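Local coordinates for protein beta-1,4-mannanase (Aplysia kurodai, PDB 3VUP) that probably hydrolyses the beta-1,4-mannosidic linkages of mannan, serving as a secreted digestive enzyme with a TIM-barrel fold, at residues W62-G67 with G86-D91; A72-D75 with V79-P82; P108-A113 with N205-A210. All coordinates share one frame; numbering follows the deposited sequence.

Contact 1: residues W62-G67 with G86-D91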
ATOM      1  N   TRP A  62       5.345   6.710  -0.472  1.00  4.58           N
ATOM      2  CA  TRP A  62       5.009   6.730   0.940  1.00  4.59           C
ATOM      3  C   TRP A  62       4.909   8.153   1.462  1.00  4.74           C
ATOM      4  O   TRP A  62       5.722   9.014   1.115  1.00  5.38           O
ATOM      5  CB  TRP A  62       6.042   5.954   1.741  1.00  5.38           C
ATOM      6  CG  TRP A  62       6.166   4.484   1.420  1.00  5.33           C
ATOM      7  CD1 TRP A  62       5.671   3.792   0.348  1.00  5.57           C
ATOM      8  CD2 TRP A  62       6.884   3.543   2.202  1.00  5.45           C
ATOM      9  NE1 TRP A  62       6.023   2.460   0.439  1.00  5.73           N
ATOM     10  CE2 TRP A  62       6.777   2.288   1.573  1.00  5.80           C
ATOM     11  CE3 TRP A  62       7.596   3.638   3.400  1.00  5.81           C
ATOM     12  CZ2 TRP A  62       7.381   1.137   2.097  1.00  6.39           C
ATOM     13  CZ3 TRP A  62       8.185   2.514   3.916  1.00  6.47           C
ATOM     14  CH2 TRP A  62       8.085   1.276   3.263  1.00  6.12           C
ATOM     15  N   ILE A  63       3.910   8.380   2.315  1.00  4.62           N
ATOM     16  CA  ILE A  63       3.536   9.720   2.749  1.00  4.85           C
ATOM     17  C   ILE A  63       3.950   9.997   4.198  1.00  5.00           C
ATOM     18  O   ILE A  63       5.029  10.540   4.423  1.00  5.57           O
ATOM     19  CB  ILE A  63       2.018   9.987   2.530  1.00  5.22           C
ATOM     20  CG1 ILE A  63       1.579   9.555   1.114  1.00  5.69           C
ATOM     21  CG2 ILE A  63       1.696  11.445   2.803  1.00  5.89           C
ATOM     22  CD1 ILE A  63       2.312  10.234  -0.021  1.00  6.30           C
ATOM     23  N   HIS A  64       3.124   9.633   5.182  1.00  5.06           N
ATOM     24  CA  HIS A  64       3.442   9.972   6.576  1.00  5.27           C
ATOM     25  C   HIS A  64       4.576   9.115   7.137  1.00  5.11           C
ATOM     26  O   HIS A  64       5.415   9.597   7.909  1.00  5.56           O
ATOM     27  CB  HIS A  64       2.244   9.792   7.517  1.00  5.88           C
ATOM     28  CG  HIS A  64       0.964  10.445   7.078  1.00  5.82           C
ATOM     29  ND1 HIS A  64       0.878  11.746   6.626  1.00  5.68           N
ATOM     30  CD2 HIS A  64      -0.306   9.978   7.117  1.00  6.16           C
ATOM     31  CE1 HIS A  64      -0.387  12.035   6.370  1.00  6.45           C
ATOM     32  NE2 HIS A  64      -1.127  10.982   6.667  1.00  6.69           N
ATOM     33  N   ILE A  65       4.546   7.826   6.793  1.00  5.02           N
ATOM     34  CA  ILE A  65       5.507   6.823   7.244  1.00  5.42           C
ATOM     35  C   ILE A  65       5.311   6.559   8.739  1.00  5.81           C
ATOM     36  O   ILE A  65       4.424   5.782   9.101  1.00  5.87           O
ATOM     37  CB  ILE A  65       6.949   7.130   6.780  1.00  5.41           C
ATOM     38  CG1 ILE A  65       6.918   7.398   5.266  1.00  6.04           C
ATOM     39  CG2 ILE A  65       7.862   5.971   7.090  1.00  6.06           C
ATOM     40  CD1 ILE A  65       8.261   7.387   4.587  1.00  6.51           C
ATOM     41  N   GLN A  66       6.079   7.208   9.611  1.00  5.23           N
ATOM     42  CA  GLN A  66       5.802   7.094  11.043  1.00  5.92           C
ATOM     43  C   GLN A  66       5.578   8.455  11.701  1.00  6.34           C
ATOM     44  O   GLN A  66       5.761   8.618  12.903  1.00  7.95           O
ATOM     45  CB  GLN A  66       6.874   6.261  11.753  1.00  6.17           C
ATOM     46  CG  GLN A  66       6.909   4.850  11.182  1.00  6.45           C
ATOM     47  CD  GLN A  66       7.774   3.874  11.950  1.00  5.83           C
ATOM     48  OE1 GLN A  66       8.886   4.202  12.382  1.00  7.63           O
ATOM     49  NE2 GLN A  66       7.279   2.641  12.098  1.00  6.56           N
ATOM     50  N   GLY A  67       5.133   9.423  10.910  1.00  6.64           N
ATOM     51  CA  GLY A  67       4.771  10.724  11.438  1.00  7.01           C
ATOM     52  C   GLY A  67       5.933  11.673  11.641  1.00  7.32           C
ATOM     53  O   GLY A  67       5.838  12.599  12.443  1.00  7.90           O
ATOM     54  N   GLY A  86       0.796  24.435   6.154  1.00 11.42           N
ATOM     55  CA  GLY A  86      -0.349  24.621   5.283  1.00 11.40           C
ATOM     56  C   GLY A  86      -0.077  24.363   3.811  1.00 11.14           C
ATOM     57  O   GLY A  86      -0.703  24.982   2.951  1.00 12.16           O
ATOM     58  N   THR A  87       0.859  23.466   3.508  1.00  9.95           N
ATOM     59  CA  THR A  87       1.084  23.086   2.110  1.00  9.40           C
ATOM     60  C   THR A  87       0.555  21.698   1.755  1.00  8.52           C
ATOM     61  O   THR A  87       0.393  21.386   0.571  1.00  8.16           O
ATOM     62  CB  THR A  87       2.573  23.162   1.684  1.00 10.06           C
ATOM     63  OG1 THR A  87       3.306  22.063   2.237  1.00  8.82           O
ATOM     64  CG2 THR A  87       3.204  24.463   2.135  1.00 10.93           C
ATOM     65  N   MET A  88       0.282  20.873   2.762  1.00  8.33           N
ATOM     66  CA  MET A  88      -0.029  19.460   2.540  1.00  7.70           C
ATOM     67  C   MET A  88      -1.167  19.217   1.554  1.00  7.45           C
ATOM     68  O   MET A  88      -1.058  18.345   0.701  1.00  7.15           O
ATOM     69  CB  MET A  88      -0.319  18.775   3.874  1.00  8.14           C
ATOM     70  CG  MET A  88      -0.570  17.279   3.775  1.00  7.11           C
ATOM     71  SD  MET A  88       0.825  16.402   3.051  1.00  7.48           S
ATOM     72  CE  MET A  88       0.444  14.732   3.581  1.00  8.20           C
ATOM     73  N   LEU A  89      -2.266  19.952   1.684  1.00  7.94           N
ATOM     74  CA  LEU A  89      -3.396  19.730   0.794  1.00  8.40           C
ATOM     75  C   LEU A  89      -3.001  20.063  -0.646  1.00  8.48           C
ATOM     76  O   LEU A  89      -3.222  19.268  -1.554  1.00  8.73           O
ATOM     77  CB  LEU A  89      -4.621  20.531   1.245  1.00  9.23           C
ATOM     78  CG  LEU A  89      -5.093  20.251   2.676  1.00 11.28           C
ATOM     79  CD1 LEU A  89      -6.339  21.061   2.969  1.00 12.20           C
ATOM     80  CD2 LEU A  89      -5.346  18.770   2.907  1.00 12.14           C
ATOM     81  N   ASP A  90      -2.394  21.231  -0.846  1.00  8.69           N
ATOM     82  CA  ASP A  90      -1.876  21.605  -2.159  1.00  9.90           C
ATOM     83  C   ASP A  90      -0.873  20.578  -2.687  1.00  8.71           C
ATOM     84  O   ASP A  90      -0.857  20.270  -3.881  1.00  8.99           O
ATOM     85  CB  ASP A  90      -1.190  22.979  -2.110  1.00 12.60           C
ATOM     86  CG  ASP A  90      -2.162  24.132  -1.902  1.00 15.22           C
ATOM     87  OD1 ASP A  90      -3.360  23.995  -2.224  1.00 15.83           O
ATOM     88  OD2 ASP A  90      -1.709  25.193  -1.423  1.00 17.11           O
ATOM     89  N   ASP A  91      -0.022  20.071  -1.798  1.00  8.57           N
ATOM     90  CA  ASP A  91       1.011  19.120  -2.184  1.00  8.16           C
ATOM     91  C   ASP A  91       0.394  17.836  -2.728  1.00  7.64           C
ATOM     92  O   ASP A  91       0.832  17.307  -3.754  1.00  7.56           O
ATOM     93  CB  ASP A  91       1.902  18.769  -0.991  1.00  8.02           C
ATOM     94  CG  ASP A  91       2.730  19.945  -0.490  1.00  7.83           C
ATOM     95  OD1 ASP A  91       2.917  20.942  -1.229  1.00  9.19           O
ATOM     96  OD2 ASP A  91       3.210  19.847   0.663  1.00  8.41           O
TER
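The methyl group of M88 reaches from the first turn of helix 88-101 into the angle between I63 and H64, and this single atom carries the whole contact. Its CE lies 3.6 Å from CG2 of I63, where the two aliphatic side chains cross obliquely, and 4.0 Å from CE1 of H64, whose side chain it meets at about a right angle. With CG anti to the backbone N (chi1 -176°), M88 leaves the helix toward the barrel, and a bend at chi2 (59°) then swings the sulfur and methyl to the place where I63 and H64 converge. The imidazole is held by bonds at both nitrogens, ND1 with T70 OG1 and NE2 with Y136 OH, which fixes its rotation, with CE1 the ring atom nearest the methyl. The methionine is also packed against I144 of helix 130-147 and P82, so the methyl is buried among carbon atoms. Such packing of a helix on the end of the preceding barrel strand, 58-65, before the chain returns through parallel strand 105-112, is characteristic of a beta-alpha-beta crossover in a TIM barrel.

Contact 2: residues A72-D75 with V79-P82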
ATOM      1  N   ALA A  72       0.602  16.652  11.410  1.00  7.87           N
ATOM      2  CA  ALA A  72       1.124  17.420  12.531  1.00  8.61           C
ATOM      3  C   ALA A  72       0.541  16.898  13.840  1.00  8.05           C
ATOM      4  O   ALA A  72      -0.676  16.721  13.954  1.00  8.61           O
ATOM      5  CB  ALA A  72       0.792  18.887  12.351  1.00  9.83           C
ATOM      6  N   PHE A  73       1.411  16.665  14.821  1.00  8.99           N
ATOM      7  CA  PHE A  73       0.999  16.184  16.138  1.00  9.79           C
ATOM      8  C   PHE A  73       1.289  17.240  17.191  1.00 10.22           C
ATOM      9  O   PHE A  73       2.293  17.949  17.095  1.00 11.65           O
ATOM     10  CB  PHE A  73       1.799  14.940  16.537  1.00  9.31           C
ATOM     11  CG  PHE A  73       1.512  13.720  15.715  1.00  9.55           C
ATOM     12  CD1 PHE A  73       0.641  12.745  16.178  1.00  9.46           C
ATOM     13  CD2 PHE A  73       2.140  13.530  14.497  1.00 10.23           C
ATOM     14  CE1 PHE A  73       0.390  11.607  15.433  1.00 10.14           C
ATOM     15  CE2 PHE A  73       1.901  12.390  13.748  1.00 10.34           C
ATOM     16  CZ  PHE A  73       1.023  11.432  14.211  1.00 10.11           C
ATOM     17  N   ASN A  74       0.439  17.331  18.211  1.00 10.87           N
ATOM     18  CA  ASN A  74       0.806  18.112  19.381  1.00 12.39           C
ATOM     19  C   ASN A  74       1.662  17.273  20.327  1.00 13.83           C
ATOM     20  O   ASN A  74       1.892  16.086  20.079  1.00 13.60           O
ATOM     21  CB  ASN A  74      -0.410  18.750  20.079  1.00 13.22           C
ATOM     22  CG  ASN A  74      -1.355  17.736  20.721  1.00 13.51           C
ATOM     23  OD1 ASN A  74      -0.985  16.608  21.045  1.00 13.33           O
ATOM     24  ND2 ASN A  74      -2.592  18.167  20.940  1.00 14.62           N
ATOM     25  N   ASP A  75       2.129  17.880  21.408  1.00 16.22           N
ATOM     26  CA  ASP A  75       3.039  17.190  22.314  1.00 18.27           C
ATOM     27  C   ASP A  75       2.395  16.011  23.039  1.00 18.28           C
ATOM     28  O   ASP A  75       3.092  15.177  23.613  1.00 19.47           O
ATOM     29  CB  ASP A  75       3.649  18.167  23.320  1.00 21.36           C
ATOM     30  CG  ASP A  75       4.595  19.152  22.666  1.00 24.03           C
ATOM     31  OD1 ASP A  75       5.038  18.882  21.529  1.00 25.09           O
ATOM     32  OD2 ASP A  75       4.901  20.190  23.290  1.00 25.77           O
ATOM     33  N   VAL A  79      -3.457  14.619  16.724  1.00  9.15           N
ATOM     34  CA  VAL A  79      -3.197  15.269  15.448  1.00  8.16           C
ATOM     35  C   VAL A  79      -3.904  16.621  15.375  1.00  8.22           C
ATOM     36  O   VAL A  79      -5.083  16.729  15.721  1.00  9.05           O
ATOM     37  CB  VAL A  79      -3.615  14.350  14.284  1.00  7.95           C
ATOM     38  CG1 VAL A  79      -3.537  15.079  12.953  1.00  8.02           C
ATOM     39  CG2 VAL A  79      -2.742  13.108  14.281  1.00  8.53           C
ATOM     40  N   THR A  80      -3.174  17.646  14.933  1.00  8.43           N
ATOM     41  CA  THR A  80      -3.728  18.993  14.825  1.00  8.81           C
ATOM     42  C   THR A  80      -4.145  19.383  13.416  1.00  8.80           C
ATOM     43  O   THR A  80      -4.961  20.285  13.238  1.00  9.46           O
ATOM     44  CB  THR A  80      -2.743  20.062  15.349  1.00  9.10           C
ATOM     45  OG1 THR A  80      -1.549  20.057  14.555  1.00  9.35           O
ATOM     46  CG2 THR A  80      -2.390  19.790  16.796  1.00 10.10           C
ATOM     47  N   GLY A  81      -3.576  18.716  12.419  1.00  7.87           N
ATOM     48  CA  GLY A  81      -3.855  19.052  11.037  1.00  8.00           C
ATOM     49  C   GLY A  81      -2.976  18.233  10.115  1.00  7.49           C
ATOM     50  O   GLY A  81      -2.160  17.435  10.579  1.00  7.30           O
ATOM     51  N   PRO A  82      -3.131  18.425   8.801  1.00  7.47           N
ATOM     52  CA  PRO A  82      -2.364  17.643   7.825  1.00  7.89           C
ATOM     53  C   PRO A  82      -0.864  17.935   7.875  1.00  8.41           C
ATOM     54  O   PRO A  82      -0.049  17.066   7.559  1.00  8.45           O
ATOM     55  CB  PRO A  82      -2.966  18.072   6.477  1.00  8.39           C
ATOM     56  CG  PRO A  82      -4.312  18.613   6.816  1.00  9.47           C
ATOM     57  CD  PRO A  82      -4.146  19.273   8.151  1.00  7.84           C
TER
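A72 and F73 run antiparallel to V79-G81 in a short two-stranded ladder, in which A72 N donates to G81 O at 3.0 Å, T80 N donates to A72 O at 2.8 Å, and F73 and V79 form a non-hydrogen-bonded pair. Because A72 uses T80 through its carbonyl and G81 through its amide, two residues stand opposite one, and the helix-like backbone of T80 (phi -100°, psi -22°) is consistent with a beta bulge at T80. The carbonyl of A72 is further approached by V79, whose CA lies 3.3 Å from A72 O in a CA-H...O contact. On the side bearing F73 and V79, the valine sets CG2 over one face of the phenyl ring, 4.1 Å from the centroid, a CH-pi contact; its nearest ring atom is F73 CE1, at 3.7 Å from V79 CG2. The other branch, CG1, sits anti to the backbone N and rests beside the A72 carbonyl. T80 lies along the A72-N74 face of the neighbouring strand, its OG1 3.4 Å from A72 CB and its CG2 4.0 Å from N74 CB. The amide of N74 serves the connecting loop instead: OD1 accepts from the backbone N of Q76 and of F78, the first of these bonds closing an Asx turn. V79 packs against Y136 and A140 of helix 130-147, and its backbone N is bonded to S135 OG; T80 is solvent-exposed. The arrangement is a small hairpin with a probable bulge, inserted in the loop that joins the second barrel strand to the following helix, one of the beta-to-alpha loops at the C-terminal end of a TIM barrel.

Contact 3: residues P108-A113 with N205-A210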
ATOM      1  N   PRO A 108      -0.780   6.341  -2.845  1.00  5.11           N
ATOM      2  CA  PRO A 108      -0.086   6.844  -1.658  1.00  4.71           C
ATOM      3  C   PRO A 108      -0.214   5.840  -0.523  1.00  4.59           C
ATOM      4  O   PRO A 108      -1.305   5.320  -0.273  1.00  6.03           O
ATOM      5  CB  PRO A 108      -0.861   8.124  -1.317  1.00  5.58           C
ATOM      6  CG  PRO A 108      -1.614   8.479  -2.577  1.00  6.09           C
ATOM      7  CD  PRO A 108      -1.958   7.153  -3.187  1.00  5.74           C
ATOM      8  N   CYS A 109       0.898   5.586   0.162  1.00  4.87           N
ATOM      9  CA  CYS A 109       0.915   4.696   1.313  1.00  4.77           C
ATOM     10  C   CYS A 109       1.087   5.546   2.567  1.00  4.59           C
ATOM     11  O   CYS A 109       2.112   6.207   2.738  1.00  4.90           O
ATOM     12  CB  CYS A 109       2.045   3.674   1.179  1.00  5.24           C
ATOM     13  SG  CYS A 109       2.207   2.583   2.604  1.00  5.66           S
ATOM     14  N   LEU A 110       0.081   5.531   3.435  1.00  4.98           N
ATOM     15  CA  LEU A 110       0.034   6.481   4.543  1.00  4.64           C
ATOM     16  C   LEU A 110       1.075   6.198   5.621  1.00  4.52           C
ATOM     17  O   LEU A 110       1.841   7.096   5.971  1.00  5.04           O
ATOM     18  CB  LEU A 110      -1.365   6.525   5.150  1.00  5.52           C
ATOM     19  CG  LEU A 110      -2.469   6.985   4.203  1.00  6.42           C
ATOM     20  CD1 LEU A 110      -3.802   6.924   4.933  1.00  7.23           C
ATOM     21  CD2 LEU A 110      -2.182   8.383   3.665  1.00  7.69           C
ATOM     22  N   TRP A 111       1.103   4.962   6.127  1.00  4.82           N
ATOM     23  CA  TRP A 111       1.881   4.613   7.312  1.00  4.70           C
ATOM     24  C   TRP A 111       2.827   3.448   7.032  1.00  4.74           C
ATOM     25  O   TRP A 111       2.698   2.747   6.020  1.00  5.11           O
ATOM     26  CB  TRP A 111       0.949   4.222   8.454  1.00  5.01           C
ATOM     27  CG  TRP A 111      -0.052   5.273   8.825  1.00  4.88           C
ATOM     28  CD1 TRP A 111      -1.391   5.254   8.559  1.00  5.48           C
ATOM     29  CD2 TRP A 111       0.197   6.491   9.544  1.00  5.23           C
ATOM     30  NE1 TRP A 111      -1.988   6.382   9.055  1.00  5.99           N
ATOM     31  CE2 TRP A 111      -1.037   7.156   9.666  1.00  5.57           C
ATOM     32  CE3 TRP A 111       1.343   7.094  10.076  1.00  5.94           C
ATOM     33  CZ2 TRP A 111      -1.164   8.382  10.321  1.00  6.04           C
ATOM     34  CZ3 TRP A 111       1.215   8.312  10.726  1.00  6.28           C
ATOM     35  CH2 TRP A 111      -0.028   8.942  10.837  1.00  6.88           C
ATOM     36  N   ASN A 112       3.766   3.226   7.950  1.00  5.62           N
ATOM     37  CA  ASN A 112       4.754   2.167   7.807  1.00  5.27           C
ATOM     38  C   ASN A 112       4.998   1.495   9.154  1.00  5.35           C
ATOM     39  O   ASN A 112       5.171   2.177  10.170  1.00  5.92           O
ATOM     40  CB  ASN A 112       6.071   2.765   7.305  1.00  5.51           C
ATOM     41  CG  ASN A 112       7.158   1.730   7.099  1.00  5.06           C
ATOM     42  OD1 ASN A 112       6.878   0.578   6.760  1.00  5.23           O
ATOM     43  ND2 ASN A 112       8.416   2.140   7.285  1.00  5.97           N
ATOM     44  N   ALA A 113       5.030   0.163   9.149  1.00  5.28           N
ATOM     45  CA  ALA A 113       5.396  -0.612  10.331  1.00  5.93           C
ATOM     46  C   ALA A 113       6.570  -1.569  10.081  1.00  5.94           C
ATOM     47  O   ALA A 113       6.831  -2.456  10.896  1.00  6.47           O
ATOM     48  CB  ALA A 113       4.191  -1.380  10.870  1.00  7.68           C
ATOM     49  N   ASN A 205      -9.689  -0.382   9.858  1.00  4.90           N
ATOM     50  CA  ASN A 205     -11.123  -0.239   9.602  1.00  4.93           C
ATOM     51  C   ASN A 205     -11.557   1.219   9.657  1.00  5.13           C
ATOM     52  O   ASN A 205     -12.280   1.692   8.778  1.00  5.34           O
ATOM     53  CB  ASN A 205     -11.908  -1.077  10.619  1.00  5.17           C
ATOM     54  CG  ASN A 205     -13.418  -0.896  10.521  1.00  5.11           C
ATOM     55  OD1 ASN A 205     -14.048  -0.332  11.416  1.00  5.82           O
ATOM     56  ND2 ASN A 205     -14.010  -1.393   9.444  1.00  5.52           N
ATOM     57  N   TRP A 206     -11.129   1.942  10.688  1.00  5.02           N
ATOM     58  CA  TRP A 206     -11.591   3.320  10.836  1.00  5.63           C
ATOM     59  C   TRP A 206     -11.073   4.207   9.711  1.00  5.35           C
ATOM     60  O   TRP A 206     -11.793   5.067   9.208  1.00  5.59           O
ATOM     61  CB  TRP A 206     -11.204   3.894  12.197  1.00  6.06           C
ATOM     62  CG  TRP A 206     -12.011   3.352  13.349  1.00  5.98           C
ATOM     63  CD1 TRP A 206     -12.831   2.250  13.354  1.00  5.86           C
ATOM     64  CD2 TRP A 206     -12.081   3.908  14.667  1.00  7.02           C
ATOM     65  NE1 TRP A 206     -13.396   2.091  14.598  1.00  7.10           N
ATOM     66  CE2 TRP A 206     -12.950   3.090  15.423  1.00  7.39           C
ATOM     67  CE3 TRP A 206     -11.483   5.010  15.285  1.00  8.04           C
ATOM     68  CZ2 TRP A 206     -13.236   3.346  16.765  1.00  9.14           C
ATOM     69  CZ3 TRP A 206     -11.767   5.259  16.613  1.00  9.68           C
ATOM     70  CH2 TRP A 206     -12.640   4.433  17.338  1.00  9.36           C
ATOM     71  N   GLN A 207      -9.825   4.001   9.301  1.00  4.84           N
ATOM     72  CA  GLN A 207      -9.295   4.816   8.217  1.00  5.40           C
ATOM     73  C   GLN A 207      -9.951   4.484   6.879  1.00  5.30           C
ATOM     74  O   GLN A 207     -10.286   5.382   6.107  1.00  5.99           O
ATOM     75  CB  GLN A 207      -7.778   4.704   8.139  1.00  5.59           C
ATOM     76  CG  GLN A 207      -7.059   5.314   9.330  1.00  5.57           C
ATOM     77  CD  GLN A 207      -5.567   5.120   9.223  1.00  6.99           C
ATOM     78  OE1 GLN A 207      -4.863   5.956   8.664  1.00  7.51           O
ATOM     79  NE2 GLN A 207      -5.076   3.996   9.727  1.00  8.23           N
ATOM     80  N   ALA A 208     -10.127   3.200   6.595  1.00  5.09           N
ATOM     81  CA  ALA A 208     -10.774   2.815   5.352  1.00  5.20           C
ATOM     82  C   ALA A 208     -12.190   3.382   5.266  1.00  5.44           C
ATOM     83  O   ALA A 208     -12.606   3.860   4.217  1.00  5.37           O
ATOM     84  CB  ALA A 208     -10.783   1.302   5.193  1.00  5.78           C
ATOM     85  N   ASP A 209     -12.916   3.338   6.380  1.00  5.56           N
ATOM     86  CA  ASP A 209     -14.282   3.841   6.404  1.00  5.56           C
ATOM     87  C   ASP A 209     -14.304   5.353   6.218  1.00  6.02           C
ATOM     88  O   ASP A 209     -15.139   5.885   5.487  1.00  6.62           O
ATOM     89  CB  ASP A 209     -14.983   3.446   7.701  1.00  6.97           C
ATOM     90  CG  ASP A 209     -16.441   3.871   7.732  1.00  8.34           C
ATOM     91  OD1 ASP A 209     -17.305   3.125   7.219  1.00  9.20           O
ATOM     92  OD2 ASP A 209     -16.723   4.950   8.292  1.00  9.35           O
ATOM     93  N   ALA A 210     -13.371   6.047   6.857  1.00  6.03           N
ATOM     94  CA  ALA A 210     -13.283   7.493   6.707  1.00  6.82           C
ATOM     95  C   ALA A 210     -13.021   7.880   5.255  1.00  6.79           C
ATOM     96  O   ALA A 210     -13.636   8.812   4.730  1.00  7.43           O
ATOM     97  CB  ALA A 210     -12.198   8.049   7.610  1.00  7.95           C
TER
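Q207 stretches out fully beyond CG (chi2 178°) from helix 197-214 and carries its amide across to W111 on strand 105-112, whose CG, anti to the carbonyl carbon, directs the indole to meet it. The neighbouring residue L110 has a helix-like backbone, a departure from regular strand geometry that lets two successive side chains, L110 and W111, both head for the helix. The indole NE1 donates to Q207 OE1 at 2.9 Å, with an N-H...O angle of 148°. Seen from the tryptophan, the oxygen lies at the ring edge and in the ring plane, an edge contact and not a stack; seen from the glutamine, the donor is only slightly tilted from the amide plane. The two side chains meet at about a right angle, and their flat groups are turned 59° against each other. OE1 also passes close to W111 CD1, at 3.5 Å, and L110 CD1 lies 4.0 Å from the same Q207 OE1, an apolar neighbour to its polar end. The amide's other atom, NE2, bonds to F203 O one turn back in its own helix. Y136 packs against Q207, and P71 and M160 against W111. The chemistry implies that a buried indole N-H finds an acceptor and that both OE1 and NE2 of the amide are engaged in a bond, the two bonds of Q207 fixing which way its amide is flipped.

Overall arrangement
Contacts 1 and 3 are buried, and each joins a barrel strand to a surrounding helix. Strands 58-65 and 105-112 are parallel neighbours in the barrel, joined by backbone bonds, including a probable one from I63 N to C109 O, at 2.9 Å. Contact 2 lies farther from the chain centre and is partly exposed; its hairpin occupies the loop between the two segments of contact 1, and its F73 packs on G67. The chemistry follows the location: van der Waals contact of a methionine methyl with an isoleucine and a histidine carbon in contact 1, main-chain bonds with a CH-pi contact in contact 2, and one indole-amide bond in contact 3. Y136 of helix 130-147 touches all three.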